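PDB 6R2H: HmuY protein from Prevotella intermedia, which probably binds heme as a hemophore-like relative of Porphyromonas gingivalis HmuY, and is held here in its heme-free form. Local coordinates for residues A[2-6]-A[186-190]; A[14-18]-A[112-116]; A[29-34]-A[60-66]; A[104-108]-A[131-135]. All coordinates share one frame; numbering follows the deposited sequence.

Contact 1: A[2-6]-A[186-190]; sequences TTQVK and DYKFI
Backbone hydrogen bonds join Lys-6 and Tyr-187 in both directions, an antiparallel hydrogen-bonded pair. Lys-6 N donates a hydrogen bond to Tyr-187 O at 2.7 Å, almost straight at 177°, and Tyr-187 N donates one to Lys-6 O at 2.9 Å. Nearer the N-terminus the exchange is repeated with a substitute: Thr-3 N donates to Phe-189 O at 3.1 Å, but Phe-189 N donates to the hydroxyl Thr-3 OG1, also at 3.1 Å, which stands in for a carbonyl. With OG1 set between the backbone N and the carbonyl carbon (chi1 64°), the hydroxyl can reach both that amide and Gln-4 O, to which it donates at 2.8 Å. The hydroxyl thus bridges the irregular chain around Gln-4 to the regular strand.

Apolar packing occurs on both sides of these bonds. Lys-6 CB sits over one face of the Tyr-187 ring in a CH-pi contact, 3.8 Å from the centroid and displaced toward the rim, while the far end of the lysine bends away. Beyond the ring, Tyr-187 OH bonds Leu-23 O. The extended methylenes of Lys-188 cross the side chains of Thr-2 and Val-5 at a slant: CD meets Thr-2 CG2 at 3.5 Å and CE meets Val-5 CG2 at 3.7 Å. Its NZ is held by Leu-93 O and Ile-96 O, and Thr-2 OG1 by Asn-97 O.

The segment 2-6 leads into strand 6-11, an outermost strand of the nine-stranded antiparallel sheet; strand 181-190 lies next to it and pairs on its other side with strand 165-174.

Contact 2: A[14-18]-A[112-116]; sequences GYDSW and IVVDM
Tyr-15 reaches across to Val-113, Val-114 and Met-116 and has the largest share of the buried surface. Tyr-15 CB starts near the backbone carbonyls, 3.7 Å from Val-113 O. One ring edge then passes that carbonyl: Tyr-15 CD2 lies 3.3 Å from Val-113 O, which is in the plane of the ring, and the same CD2 meets the methyl Val-113 CG1 as the two side chains run alongside each other. On the other side of the ring from CD2, CE1 and CZ are the atoms nearest Met-116 SD. This sulfur stands over one ring face, 4.3 Å from the centroid and 24° off the normal, a Met-aromatic contact offset toward the rim. Met-116 places it there with CG between its backbone N and carbonyl carbon (chi1 76°) and the chain extended beyond.

No conventional hydrogen bond crosses between the two segments. Their backbones meet instead where Val-114 CA points its hydrogen at Tyr-15 O, a CA-H...O contact of 3.1 Å and 162°; that carbonyl also accepts a hydrogen bond from His-74 NE2. Further along, Ile-112 CD1 rests against the indole of Trp-18, 3.9 Å from NE1, whose own hydrogen bond goes to Glu-33 OE1.

Tyr-15 belongs to a type I beta turn, Gly-14 to Ser-17, closed by Ser-17 N to Gly-14 O at 2.9 Å. Across the contact, Val-114 and Asp-115 share Gly-126 as their partner on the next strand, a classic beta bulge. The turn entering strand 17-21 of the four-stranded sheet thus packs on bulged strand 105-115 of the nine-stranded sheet in this largely beta, HmuY-family protein.

Contact 3: A[29-34]-A[60-66]; sequences EQQAEL and GTDADLP
Gly-60 packs closely against Leu-34, its N 4.0 Å from Leu-34 CB. Thr-61 holds the carboxylate of Asp-64 with two hydrogen bonds. Its backbone N donates to Asp-64 OD1 at 2.8 Å, from above the carboxylate plane, and its OG1 donates to the same oxygen at 3.1 Å, nearly along the C-O axis. Residues 62-64 form a 3-10 turn, Asp-64 N bonding back to Thr-61 O. Asp-64 CB itself points toward the other segment and meets Leu-34 CD1 at 3.6 Å.

This compact turn belongs to the connection from strand 50-56 of the large sheet to strand 71-74 of the small one. The connection packs against strand 28-32, an outermost strand of the small four-stranded sheet, through Glu-29 and Gln-31, and against Leu-34 just beyond it. Asp-64 supplies the polar link between the segments: Gln-31 NE2 donates to Asp-64 O at 3.0 Å, bent to 149° and tilted from the carbonyl plane. With CG anti to its backbone N (chi1 -172°) and an extended chain, Gln-31 reaches from its strand to the loop. At Leu-65 the methyl CD2 lies 3.2 Å from Gln-31 OE1, the two side chains crossing at about a right angle. Pro-66 comes at the Gln-31 amide from the opposite direction, CD lying 3.4 Å from OE1. On its other flank Pro-66 CB meets the carboxylate of Glu-29, and Tyr-20 of the adjacent strand also touches the proline.

Contact 4: A[104-108]-A[131-135]; sequences YVADA and MLNGE
Asn-133 ND2 donates hydrogen bonds to two oxygens of the opposite segment, Val-105 O at 2.8 Å and Asp-107 OD1 at 2.9 Å. Both acceptors lie in the amide plane, but ND2 stands above the carbonyl plane of Val-105, whereas it meets OD1 nearly along the C-O axis. CG of Asn-133 is anti to its backbone N (chi1 -172°), which carries the amide across to segment 104-108. The Asp-107 carboxylate, turned 71° from that amide, has a second anchor in Thr-80 N through OD2.

Ala-108 and Leu-132 form an antiparallel hydrogen-bonded pair, with Ala-108 N to Leu-132 O at 2.8 Å and Leu-132 N to Ala-108 O at 3.0 Å. Here strands 105-115 and 124-132 lie side by side in the large sheet, and beyond this pair the side chain of Asn-133 and a water take over from regular pairing. The water donates to Ala-106 O and Leu-132 O and accepts from Gly-134 N at 2.7 Å. Met-131 folds back over the chain, its SD 3.6 Å from Ala-108 C. At the far end Val-105 CG2 packs on Glu-135 CB at 3.8 Å, while Glu-135 OE1 makes a salt bridge with Lys-138 and OE2 accepts from Met-87 N.

In the fold
Contacts 1, 2 and 4 all reach the nine-stranded sheet, contact 1 at its edge and contacts 2 and 4 along strand 105-115. Contacts 2 and 3 share the four-stranded sheet, where strands 17-21 and 28-32 are neighbours. Contacts 1 and 2 are partly buried and lie on opposite sides of the chain's centre, their own centres about 30 Å apart; contacts 3 and 4 are surface contacts. Strand pairing appears in contacts 1 and 4, whereas contact 2 relies on aromatic, sulfur and aliphatic packing and a CA-H...O contact, and contact 3 has one side-chain hydrogen bond across it. Trp-18 N probably hydrogen-bonds Gln-31 O of contact 3, and the Trp-18 ring packs on Leu-132 of contact 4.

Contact 1: A[2-6]-A[186-190]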
loop_
_atom_site.group_PDB
_atom_site.type_symbol
_atom_site.label_atom_id
_atom_site.label_comp_id
_atom_site.label_asym_id
_atom_site.label_seq_id
_atom_site.Cartn_x
_atom_site.Cartn_y
_atom_site.Cartn_z
ATOM N N THR A 2 -16.077 4.198 17.927
ATOM C CA THR A 2 -15.058 3.178 17.551
ATOM C C THR A 2 -15.742 1.821 17.490
ATOM O O THR A 2 -16.337 1.396 18.478
ATOM C CB THR A 2 -13.902 3.128 18.562
ATOM O OG1 THR A 2 -13.102 4.304 18.431
ATOM C CG2 THR A 2 -13.008 1.920 18.386
ATOM N N THR A 3 -15.635 1.158 16.330
ATOM C CA THR A 3 -16.236 -0.149 16.113
ATOM C C THR A 3 -15.517 -1.173 16.989
ATOM O O THR A 3 -14.526 -0.838 17.636
ATOM C CB THR A 3 -16.229 -0.533 14.621
ATOM O OG1 THR A 3 -14.883 -0.662 14.153
ATOM C CG2 THR A 3 -17.014 0.417 13.736
ATOM N N GLN A 4 -16.019 -2.416 17.004
ATOM C CA GLN A 4 -15.196 -3.526 17.453
ATOM C C GLN A 4 -13.968 -3.601 16.547
ATOM O O GLN A 4 -13.834 -2.814 15.604
ATOM C CB GLN A 4 -15.973 -4.844 17.426
ATOM C CG GLN A 4 -16.681 -5.171 18.737
ATOM C CD GLN A 4 -15.757 -5.373 19.917
ATOM O OE1 GLN A 4 -14.622 -5.836 19.786
ATOM N NE2 GLN A 4 -16.244 -5.026 21.098
ATOM N N VAL A 5 -13.080 -4.558 16.847
ATOM C CA VAL A 5 -11.959 -4.901 15.987
ATOM C C VAL A 5 -12.494 -5.712 14.810
ATOM O O VAL A 5 -13.192 -6.704 15.018
ATOM C CB VAL A 5 -10.894 -5.699 16.760
ATOM C CG1 VAL A 5 -9.933 -6.418 15.816
ATOM C CG2 VAL A 5 -10.141 -4.808 17.734
ATOM N N LYS A 6 -12.165 -5.271 13.587
ATOM C CA LYS A 6 -12.530 -5.996 12.382
ATOM C C LYS A 6 -11.263 -6.609 11.783
ATOM O O LYS A 6 -10.147 -6.284 12.198
ATOM C CB LYS A 6 -13.255 -5.100 11.368
ATOM C CG LYS A 6 -14.246 -4.067 11.904
ATOM C CD LYS A 6 -15.705 -4.483 11.875
ATOM C CE LYS A 6 -16.395 -4.217 13.199
ATOM N NZ LYS A 6 -17.833 -3.879 13.040
ATOM N N ASP A 186 -5.840 -6.348 11.335
ATOM C CA ASP A 186 -6.999 -6.044 12.160
ATOM C C ASP A 186 -7.084 -4.536 12.303
ATOM O O ASP A 186 -6.059 -3.855 12.199
ATOM C CB ASP A 186 -6.890 -6.662 13.554
ATOM C CG ASP A 186 -6.711 -8.168 13.530
ATOM O OD1 ASP A 186 -7.321 -8.815 12.657
ATOM O OD2 ASP A 186 -5.945 -8.676 14.366
ATOM N N TYR A 187 -8.302 -4.036 12.549
ATOM C CA TYR A 187 -8.499 -2.599 12.576
ATOM C C TYR A 187 -9.772 -2.191 13.311
ATOM O O TYR A 187 -10.721 -2.959 13.431
ATOM C CB TYR A 187 -8.572 -2.049 11.155
ATOM C CG TYR A 187 -9.765 -2.469 10.334
ATOM C CD1 TYR A 187 -9.778 -3.693 9.686
ATOM C CD2 TYR A 187 -10.854 -1.621 10.151
ATOM C CE1 TYR A 187 -10.844 -4.071 8.890
ATOM C CE2 TYR A 187 -11.931 -1.985 9.358
ATOM C CZ TYR A 187 -11.924 -3.218 8.725
ATOM O OH TYR A 187 -12.972 -3.611 7.939
ATOM N N LYS A 188 -9.775 -0.939 13.762
ATOM C CA LYS A 188 -10.969 -0.331 14.298
ATOM C C LYS A 188 -11.276 0.860 13.409
ATOM O O LYS A 188 -10.378 1.627 13.076
ATOM C CB LYS A 188 -10.744 0.139 15.738
ATOM C CG LYS A 188 -10.450 -0.958 16.753
ATOM C CD LYS A 188 -10.368 -0.417 18.176
ATOM C CE LYS A 188 -9.963 -1.457 19.197
ATOM N NZ LYS A 188 -9.763 -0.863 20.537
ATOM N N PHE A 189 -12.555 0.994 13.041
ATOM C CA PHE A 189 -13.005 2.112 12.235
ATOM C C PHE A 189 -13.710 3.132 13.126
ATOM O O PHE A 189 -14.510 2.760 13.982
ATOM C CB PHE A 189 -13.869 1.622 11.075
ATOM C CG PHE A 189 -14.202 2.698 10.074
ATOM C CD1 PHE A 189 -13.228 3.181 9.218
ATOM C CD2 PHE A 189 -15.479 3.238 10.000
ATOM C CE1 PHE A 189 -13.533 4.176 8.302
ATOM C CE2 PHE A 189 -15.774 4.247 9.101
ATOM C CZ PHE A 189 -14.808 4.691 8.232
ATOM N N ILE A 190 -13.387 4.417 12.920
ATOM C CA ILE A 190 -13.905 5.501 13.734
ATOM C C ILE A 190 -14.658 6.464 12.826
ATOM O O ILE A 190 -14.052 7.323 12.178
ATOM C CB ILE A 190 -12.766 6.199 14.501
ATOM C CG1 ILE A 190 -11.912 5.176 15.260
ATOM C CG2 ILE A 190 -13.313 7.308 15.404
ATOM C CD1 ILE A 190 -10.793 5.769 16.082
#

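Contact 2: A[14-18]-A[112-116]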
loop_
_atom_site.group_PDB
_atom_site.type_symbol
_atom_site.label_atom_id
_atom_site.label_comp_id
_atom_site.label_asym_id
_atom_site.label_seq_id
_atom_site.Cartn_x
_atom_site.Cartn_y
_atom_site.Cartn_z
ATOM N N GLY A 14 -0.861 -9.346 -8.899
ATOM C CA GLY A 14 0.493 -9.166 -9.399
ATOM C C GLY A 14 0.904 -7.699 -9.416
ATOM O O GLY A 14 0.102 -6.825 -9.090
ATOM N N TYR A 15 2.148 -7.449 -9.850
ATOM C CA TYR A 15 2.767 -6.130 -9.876
ATOM C C TYR A 15 1.964 -5.088 -10.655
ATOM O O TYR A 15 2.238 -3.888 -10.563
ATOM C CB TYR A 15 4.203 -6.241 -10.387
ATOM C CG TYR A 15 5.156 -6.592 -9.278
ATOM C CD1 TYR A 15 5.332 -7.907 -8.886
ATOM C CD2 TYR A 15 5.841 -5.600 -8.584
ATOM C CE1 TYR A 15 6.185 -8.226 -7.840
ATOM C CE2 TYR A 15 6.701 -5.908 -7.540
ATOM C CZ TYR A 15 6.871 -7.229 -7.164
ATOM O OH TYR A 15 7.717 -7.544 -6.137
ATOM N N ASP A 16 0.967 -5.530 -11.420
ATOM C CA ASP A 16 0.281 -4.557 -12.261
ATOM C C ASP A 16 -1.047 -4.139 -11.633
ATOM O O ASP A 16 -1.791 -3.371 -12.237
ATOM C CB ASP A 16 0.185 -5.001 -13.728
ATOM C CG ASP A 16 -0.661 -6.241 -13.927
ATOM O OD1 ASP A 16 -0.746 -7.055 -12.980
ATOM O OD2 ASP A 16 -1.220 -6.384 -15.028
ATOM N N SER A 17 -1.322 -4.608 -10.409
ATOM C CA SER A 17 -2.651 -4.426 -9.845
ATOM C C SER A 17 -2.611 -3.917 -8.408
ATOM O O SER A 17 -1.607 -4.025 -7.709
ATOM C CB SER A 17 -3.472 -5.673 -9.951
ATOM O OG SER A 17 -3.327 -6.274 -11.226
ATOM N N TRP A 18 -3.757 -3.359 -8.014
ATOM C CA TRP A 18 -4.024 -2.763 -6.722
ATOM C C TRP A 18 -5.215 -3.480 -6.090
ATOM O O TRP A 18 -6.075 -4.010 -6.786
ATOM C CB TRP A 18 -4.374 -1.283 -6.908
ATOM C CG TRP A 18 -3.227 -0.361 -7.178
ATOM C CD1 TRP A 18 -2.696 -0.031 -8.392
ATOM C CD2 TRP A 18 -2.472 0.378 -6.196
ATOM N NE1 TRP A 18 -1.663 0.862 -8.237
ATOM C CE2 TRP A 18 -1.502 1.129 -6.902
ATOM C CE3 TRP A 18 -2.506 0.462 -4.795
ATOM C CZ2 TRP A 18 -0.589 1.957 -6.253
ATOM C CZ3 TRP A 18 -1.606 1.288 -4.156
ATOM C CH2 TRP A 18 -0.657 2.021 -4.876
ATOM N N ILE A 112 6.112 3.222 -8.717
ATOM C CA ILE A 112 5.921 1.826 -8.358
ATOM C C ILE A 112 6.381 0.959 -9.529
ATOM O O ILE A 112 6.466 1.426 -10.668
ATOM C CB ILE A 112 4.457 1.519 -7.960
ATOM C CG1 ILE A 112 3.476 1.814 -9.101
ATOM C CG2 ILE A 112 4.057 2.205 -6.650
ATOM C CD1 ILE A 112 2.167 1.043 -9.004
ATOM N N VAL A 113 6.655 -0.314 -9.231
ATOM C CA VAL A 113 6.991 -1.293 -10.247
ATOM C C VAL A 113 5.723 -2.004 -10.699
ATOM O O VAL A 113 5.113 -2.706 -9.898
ATOM C CB VAL A 113 8.025 -2.303 -9.712
ATOM C CG1 VAL A 113 8.366 -3.373 -10.742
ATOM C CG2 VAL A 113 9.288 -1.584 -9.272
ATOM N N VAL A 114 5.376 -1.856 -11.993
ATOM C CA VAL A 114 4.189 -2.491 -12.559
ATOM C C VAL A 114 4.531 -3.738 -13.377
ATOM O O VAL A 114 3.656 -4.574 -13.591
ATOM C CB VAL A 114 3.270 -1.535 -13.349
ATOM C CG1 VAL A 114 2.596 -0.521 -12.442
ATOM C CG2 VAL A 114 3.987 -0.850 -14.498
ATOM N N ASP A 115 5.779 -3.857 -13.858
ATOM C CA ASP A 115 6.153 -4.962 -14.732
ATOM C C ASP A 115 7.611 -5.335 -14.494
ATOM O O ASP A 115 8.512 -4.552 -14.806
ATOM C CB ASP A 115 5.972 -4.622 -16.216
ATOM C CG ASP A 115 6.093 -5.824 -17.154
ATOM O OD1 ASP A 115 6.636 -6.872 -16.723
ATOM O OD2 ASP A 115 5.616 -5.719 -18.310
ATOM N N MET A 116 7.844 -6.548 -13.978
ATOM C CA MET A 116 9.214 -6.909 -13.637
ATOM C C MET A 116 9.699 -8.071 -14.499
ATOM O O MET A 116 10.782 -8.605 -14.270
ATOM C CB MET A 116 9.397 -7.201 -12.144
ATOM C CG MET A 116 8.859 -8.526 -11.704
ATOM S SD MET A 116 9.442 -8.788 -10.023
ATOM C CE MET A 116 9.006 -10.514 -9.783
#

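Contact 3: A[29-34]-A[60-66]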
loop_
_atom_site.group_PDB
_atom_site.type_symbol
_atom_site.label_atom_id
_atom_site.label_comp_id
_atom_site.label_asym_id
_atom_site.label_seq_id
_atom_site.Cartn_x
_atom_site.Cartn_y
_atom_site.Cartn_z
ATOM N N GLU A 29 -12.023 -3.963 -3.792
ATOM C CA GLU A 29 -12.084 -4.152 -5.228
ATOM C C GLU A 29 -10.652 -4.234 -5.752
ATOM O O GLU A 29 -9.762 -3.552 -5.253
ATOM C CB GLU A 29 -12.822 -2.971 -5.865
ATOM C CG GLU A 29 -14.326 -3.123 -5.968
ATOM C CD GLU A 29 -14.987 -1.850 -6.476
ATOM O OE1 GLU A 29 -15.761 -1.258 -5.712
ATOM O OE2 GLU A 29 -14.724 -1.449 -7.636
ATOM N N GLN A 30 -10.439 -5.068 -6.771
ATOM C CA GLN A 30 -9.152 -5.161 -7.434
ATOM C C GLN A 30 -9.188 -4.318 -8.706
ATOM O O GLN A 30 -10.210 -4.283 -9.377
ATOM C CB GLN A 30 -8.878 -6.632 -7.741
ATOM C CG GLN A 30 -8.057 -6.847 -9.005
ATOM C CD GLN A 30 -7.366 -8.184 -9.006
ATOM O OE1 GLN A 30 -7.315 -8.879 -7.989
ATOM N NE2 GLN A 30 -6.840 -8.555 -10.163
ATOM N N GLN A 31 -8.073 -3.661 -9.044
ATOM C CA GLN A 31 -7.993 -2.902 -10.285
ATOM C C GLN A 31 -6.533 -2.737 -10.710
ATOM O O GLN A 31 -5.670 -2.619 -9.855
ATOM C CB GLN A 31 -8.692 -1.554 -10.086
ATOM C CG GLN A 31 -8.857 -0.743 -11.359
ATOM C CD GLN A 31 -9.587 0.548 -11.077
ATOM O OE1 GLN A 31 -8.994 1.550 -10.680
ATOM N NE2 GLN A 31 -10.895 0.540 -11.276
ATOM N N ALA A 32 -6.263 -2.720 -12.022
ATOM C CA ALA A 32 -4.909 -2.533 -12.543
ATOM C C ALA A 32 -4.454 -1.104 -12.283
ATOM O O ALA A 32 -5.288 -0.205 -12.241
ATOM C CB ALA A 32 -4.859 -2.820 -14.029
ATOM N N GLU A 33 -3.141 -0.916 -12.110
ATOM C CA GLU A 33 -2.540 0.402 -12.244
ATOM C C GLU A 33 -2.910 0.970 -13.612
ATOM O O GLU A 33 -2.713 0.309 -14.637
ATOM C CB GLU A 33 -1.013 0.320 -12.164
ATOM C CG GLU A 33 -0.329 1.661 -12.415
ATOM C CD GLU A 33 -0.829 2.789 -11.522
ATOM O OE1 GLU A 33 -0.856 2.607 -10.278
ATOM O OE2 GLU A 33 -1.217 3.839 -12.065
ATOM N N LEU A 34 -3.414 2.207 -13.623
ATOM C CA LEU A 34 -3.999 2.755 -14.833
ATOM C C LEU A 34 -3.051 3.744 -15.487
ATOM O O LEU A 34 -3.239 4.083 -16.652
ATOM C CB LEU A 34 -5.348 3.405 -14.512
ATOM C CG LEU A 34 -6.467 2.421 -14.162
ATOM C CD1 LEU A 34 -7.778 3.146 -13.905
ATOM C CD2 LEU A 34 -6.633 1.359 -15.243
ATOM N N GLY A 60 -6.404 4.580 -18.177
ATOM C CA GLY A 60 -7.484 5.224 -17.443
ATOM C C GLY A 60 -6.987 6.431 -16.652
ATOM O O GLY A 60 -5.852 6.881 -16.828
ATOM N N THR A 61 -7.868 6.964 -15.795
ATOM C CA THR A 61 -7.554 8.100 -14.943
ATOM C C THR A 61 -8.129 7.846 -13.551
ATOM O O THR A 61 -8.799 6.840 -13.329
ATOM C CB THR A 61 -8.129 9.395 -15.526
ATOM O OG1 THR A 61 -9.551 9.272 -15.451
ATOM C CG2 THR A 61 -7.703 9.658 -16.955
ATOM N N ASP A 62 -7.891 8.785 -12.633
ATOM C CA ASP A 62 -8.380 8.670 -11.265
ATOM C C ASP A 62 -9.912 8.583 -11.242
ATOM O O ASP A 62 -10.492 8.049 -10.304
ATOM C CB ASP A 62 -7.779 9.750 -10.359
ATOM C CG ASP A 62 -6.344 9.464 -9.921
ATOM O OD1 ASP A 62 -5.721 8.529 -10.483
ATOM O OD2 ASP A 62 -5.863 10.173 -9.006
ATOM N N ALA A 63 -10.572 9.080 -12.293
ATOM C CA ALA A 63 -12.017 8.985 -12.393
ATOM C C ALA A 63 -12.460 7.525 -12.492
ATOM O O ALA A 63 -13.611 7.215 -12.190
ATOM C CB ALA A 63 -12.505 9.800 -13.559
ATOM N N ASP A 64 -11.553 6.628 -12.891
ATOM C CA ASP A 64 -11.912 5.225 -13.071
ATOM C C ASP A 64 -11.717 4.418 -11.783
ATOM O O ASP A 64 -12.074 3.242 -11.743
ATOM C CB ASP A 64 -11.113 4.548 -14.190
ATOM C CG ASP A 64 -11.115 5.280 -15.514
ATOM O OD1 ASP A 64 -10.565 6.393 -15.561
ATOM O OD2 ASP A 64 -11.631 4.716 -16.489
ATOM N N LEU A 65 -11.147 5.044 -10.742
ATOM C CA LEU A 65 -10.847 4.369 -9.485
ATOM C C LEU A 65 -12.140 3.901 -8.824
ATOM O O LEU A 65 -13.186 4.531 -8.993
ATOM C CB LEU A 65 -10.068 5.325 -8.571
ATOM C CG LEU A 65 -8.609 5.548 -8.982
ATOM C CD1 LEU A 65 -7.822 6.324 -7.933
ATOM C CD2 LEU A 65 -7.921 4.223 -9.277
ATOM N N PRO A 66 -12.127 2.772 -8.072
ATOM C CA PRO A 66 -13.297 2.343 -7.306
ATOM C C PRO A 66 -13.882 3.492 -6.487
ATOM O O PRO A 66 -13.182 4.442 -6.121
ATOM C CB PRO A 66 -12.759 1.209 -6.425
ATOM C CG PRO A 66 -11.628 0.640 -7.246
ATOM C CD PRO A 66 -11.005 1.829 -7.944
#

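Contact 4: A[104-108]-A[131-135]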
loop_
_atom_site.group_PDB
_atom_site.type_symbol
_atom_site.label_atom_id
_atom_site.label_comp_id
_atom_site.label_asym_id
_atom_site.label_seq_id
_atom_site.Cartn_x
_atom_site.Cartn_y
_atom_site.Cartn_z
ATOM N N TYR A 104 1.539 13.288 11.484
ATOM C CA TYR A 104 0.831 12.485 10.504
ATOM C C TYR A 104 1.406 12.763 9.112
ATOM O O TYR A 104 1.709 13.910 8.792
ATOM C CB TYR A 104 -0.668 12.740 10.656
ATOM C CG TYR A 104 -1.280 12.021 11.829
ATOM C CD1 TYR A 104 -1.090 12.472 13.128
ATOM C CD2 TYR A 104 -2.064 10.892 11.648
ATOM C CE1 TYR A 104 -1.642 11.810 14.215
ATOM C CE2 TYR A 104 -2.645 10.229 12.717
ATOM C CZ TYR A 104 -2.427 10.689 14.004
ATOM O OH TYR A 104 -2.977 10.029 15.055
ATOM N N VAL A 105 1.553 11.709 8.293
ATOM C CA VAL A 105 2.223 11.831 7.003
ATOM C C VAL A 105 1.221 11.682 5.860
ATOM O O VAL A 105 0.515 10.680 5.812
ATOM C CB VAL A 105 3.363 10.807 6.856
ATOM C CG1 VAL A 105 4.142 11.063 5.570
ATOM C CG2 VAL A 105 4.284 10.782 8.071
ATOM N N ALA A 106 1.194 12.661 4.937
ATOM C CA ALA A 106 0.349 12.623 3.746
ATOM C C ALA A 106 1.010 11.789 2.644
ATOM O O ALA A 106 2.209 11.524 2.703
ATOM C CB ALA A 106 0.074 14.030 3.258
ATOM N N ASP A 107 0.217 11.381 1.643
ATOM C CA ASP A 107 0.742 10.695 0.467
ATOM C C ASP A 107 1.603 11.661 -0.343
ATOM O O ASP A 107 1.320 12.853 -0.392
ATOM C CB ASP A 107 -0.372 10.097 -0.400
ATOM C CG ASP A 107 -1.157 8.974 0.258
ATOM O OD1 ASP A 107 -1.111 8.879 1.502
ATOM O OD2 ASP A 107 -1.844 8.227 -0.482
ATOM N N ALA A 108 2.653 11.130 -0.976
ATOM C CA ALA A 108 3.581 11.930 -1.760
ATOM C C ALA A 108 3.907 11.199 -3.062
ATOM O O ALA A 108 3.730 9.985 -3.131
ATOM C CB ALA A 108 4.823 12.198 -0.948
ATOM N N MET A 131 1.099 7.956 -6.402
ATOM C CA MET A 131 1.169 8.521 -5.061
ATOM C C MET A 131 1.239 7.372 -4.061
ATOM O O MET A 131 0.459 6.431 -4.160
ATOM C CB MET A 131 -0.087 9.342 -4.758
ATOM C CG MET A 131 -0.210 10.616 -5.575
ATOM S SD MET A 131 0.954 11.886 -5.045
ATOM C CE MET A 131 0.061 12.678 -3.711
ATOM N N LEU A 132 2.175 7.440 -3.108
ATOM C CA LEU A 132 2.224 6.441 -2.048
ATOM C C LEU A 132 2.291 7.158 -0.712
ATOM O O LEU A 132 2.718 8.307 -0.658
ATOM C CB LEU A 132 3.470 5.562 -2.198
ATOM C CG LEU A 132 3.510 4.570 -3.354
ATOM C CD1 LEU A 132 4.683 3.620 -3.164
ATOM C CD2 LEU A 132 2.215 3.777 -3.487
ATOM N N ASN A 133 1.898 6.451 0.354
ATOM C CA ASN A 133 2.053 6.954 1.708
ATOM C C ASN A 133 3.253 6.274 2.354
ATOM O O ASN A 133 3.224 5.064 2.600
ATOM C CB ASN A 133 0.826 6.701 2.584
ATOM C CG ASN A 133 0.940 7.413 3.913
ATOM O OD1 ASN A 133 1.652 6.964 4.815
ATOM N ND2 ASN A 133 0.242 8.531 4.036
ATOM N N GLY A 134 4.285 7.078 2.642
ATOM C CA GLY A 134 5.568 6.574 3.101
ATOM C C GLY A 134 5.474 5.912 4.474
ATOM O O GLY A 134 6.133 4.901 4.726
ATOM N N GLU A 135 4.652 6.497 5.360
ATOM C CA GLU A 135 4.494 6.014 6.724
ATOM C C GLU A 135 3.814 4.648 6.712
ATOM O O GLU A 135 4.321 3.697 7.295
ATOM C CB GLU A 135 3.716 7.034 7.562
ATOM C CG GLU A 135 3.791 6.813 9.061
ATOM C CD GLU A 135 5.104 7.146 9.746
ATOM O OE1 GLU A 135 6.112 7.335 9.040
ATOM O OE2 GLU A 135 5.112 7.171 10.991
HETATM O O HOH W 1 4.013 9.656 1.830
#